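Side-chain contact in hemoglobin subunit beta (PDB 3MKB), which probably carries oxygen on its haem as the beta subunit of the tetrameric haemoglobin of the shortfin mako shark: residues L28-V33 against I101-H106. Residues are numbered along the deposited sequence; the frame is centred on the assembly and turned at random.
Sequences LERMFV and IVELAH
In the globin fold, the helices known as B and G cross and pack against each other, and here R30 of helix 20-34 reaches across to V102 and E103 of helix 93-108 at the border with the alpha subunit. The two segments run at 122° to each other, their axes 10.6 Å apart at the closest, and the polar link between them is made by R30 and E103, whose side chains come from opposite directions. R30 leaves its helix extended, with CG anti to the backbone N (chi1 -179°), and bends at chi3, which turns the guanidinium side-on to E103. R30 NE and R30 NH2 both donate to the single oxygen E103 OE1, each bond 2.8 Å long, in a buried salt bridge. That oxygen lies in the guanidinium plane, yet both nitrogens approach it from the same face of the carboxylate, the two planes being 44° apart. V102 CG1 sits over one guanidinium face, 3.6 Å from R30 CZ. On the neighbouring alpha subunit, F116 O accepts from R30 NH2 and H121 ND1 is hydrogen-bonded to R30 NH1, which with the E103 grip probably fixes the group's rotation. A leucine in place of R30 would probably leave the buried E103 OE1 without these two N-H donors and the alpha-chain F116 carbonyl without this one. H106 borders the same charged group obliquely, its ND1 4.2 Å from R30 NH2.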
# COMPACT_ATOMS: atom_id res chain seq x y z
N LEU B 28 10.41 18.50 -2.58
CA LEU B 28 11.44 17.66 -3.14
C LEU B 28 12.54 17.37 -2.11
O LEU B 28 12.98 16.19 -1.94
CB LEU B 28 12.02 18.38 -4.38
CG LEU B 28 12.33 17.73 -5.72
CD1 LEU B 28 13.86 17.70 -5.99
CD2 LEU B 28 11.66 16.36 -6.02
N GLU B 29 13.01 18.44 -1.44
CA GLU B 29 14.07 18.35 -0.43
C GLU B 29 13.64 17.46 0.73
O GLU B 29 14.40 16.59 1.21
CB GLU B 29 14.50 19.77 0.06
CG GLU B 29 15.33 20.52 -1.01
CD GLU B 29 15.56 22.02 -0.70
OE1 GLU B 29 14.87 22.61 0.18
OE2 GLU B 29 16.41 22.60 -1.41
N ARG B 30 12.40 17.66 1.16
CA ARG B 30 11.81 16.84 2.17
C ARG B 30 11.75 15.39 1.79
O ARG B 30 12.10 14.49 2.60
CB ARG B 30 10.40 17.35 2.52
CG ARG B 30 9.66 16.54 3.63
CD ARG B 30 8.27 17.24 3.96
NE ARG B 30 8.49 18.62 4.38
CZ ARG B 30 8.74 18.99 5.65
NH1 ARG B 30 8.78 18.08 6.61
NH2 ARG B 30 8.95 20.27 5.94
N MET B 31 11.27 15.14 0.57
CA MET B 31 11.10 13.76 0.09
C MET B 31 12.46 13.05 0.11
O MET B 31 12.55 11.91 0.49
CB MET B 31 10.52 13.75 -1.32
CG MET B 31 10.33 12.34 -1.92
SD MET B 31 10.05 12.45 -3.70
CE MET B 31 11.62 13.15 -4.25
N PHE B 32 13.53 13.77 -0.23
CA PHE B 32 14.89 13.19 -0.13
C PHE B 32 15.35 12.76 1.25
O PHE B 32 16.20 11.86 1.35
CB PHE B 32 15.95 14.16 -0.67
CG PHE B 32 15.81 14.45 -2.12
CD1 PHE B 32 15.19 13.57 -2.95
CD2 PHE B 32 16.36 15.59 -2.67
CE1 PHE B 32 15.06 13.87 -4.33
CE2 PHE B 32 16.24 15.88 -4.00
CZ PHE B 32 15.62 15.03 -4.83
N VAL B 33 14.91 13.45 2.29
CA VAL B 33 15.37 13.22 3.66
C VAL B 33 14.42 12.16 4.20
O VAL B 33 14.87 11.16 4.80
CB VAL B 33 15.36 14.53 4.51
CG1 VAL B 33 15.56 14.30 6.08
CG2 VAL B 33 16.41 15.49 4.04
N ILE B 101 1.93 17.92 0.11
CA ILE B 101 0.84 18.10 1.08
C ILE B 101 1.40 18.56 2.42
O ILE B 101 0.85 19.45 3.04
CB ILE B 101 0.02 16.80 1.23
CG1 ILE B 101 -0.84 16.64 -0.03
CG2 ILE B 101 -0.92 16.87 2.46
CD1 ILE B 101 -1.37 15.31 -0.24
N VAL B 102 2.51 17.95 2.87
CA VAL B 102 3.16 18.41 4.12
C VAL B 102 3.56 19.89 3.97
O VAL B 102 3.41 20.65 4.92
CB VAL B 102 4.32 17.51 4.54
CG1 VAL B 102 5.22 18.16 5.69
CG2 VAL B 102 3.76 16.17 5.03
N GLU B 103 3.99 20.32 2.76
CA GLU B 103 4.44 21.70 2.59
C GLU B 103 3.23 22.66 2.52
O GLU B 103 3.29 23.75 3.02
CB GLU B 103 5.36 21.89 1.39
CG GLU B 103 6.80 21.34 1.59
CD GLU B 103 7.50 21.90 2.81
OE1 GLU B 103 8.41 21.17 3.31
OE2 GLU B 103 7.21 23.05 3.23
N LEU B 104 2.17 22.21 1.89
CA LEU B 104 0.88 22.98 1.97
C LEU B 104 0.31 23.14 3.41
O LEU B 104 -0.26 24.16 3.71
CB LEU B 104 -0.15 22.31 1.05
CG LEU B 104 0.17 22.43 -0.47
CD1 LEU B 104 -0.65 21.35 -1.27
CD2 LEU B 104 -0.08 23.91 -1.01
N ALA B 105 0.43 22.11 4.24
CA ALA B 105 0.12 22.17 5.68
C ALA B 105 0.94 23.25 6.41
O ALA B 105 0.42 24.05 7.20
CB ALA B 105 0.32 20.75 6.32
N HIS B 106 2.23 23.28 6.13
CA HIS B 106 3.17 24.23 6.72
C HIS B 106 2.81 25.67 6.28
O HIS B 106 3.00 26.62 7.03
CB HIS B 106 4.64 23.82 6.35
CG HIS B 106 5.48 23.45 7.56
ND1 HIS B 106 6.85 23.56 7.59
CD2 HIS B 106 5.10 23.12 8.81
CE1 HIS B 106 7.28 23.23 8.79
NE2 HIS B 106 6.24 22.95 9.55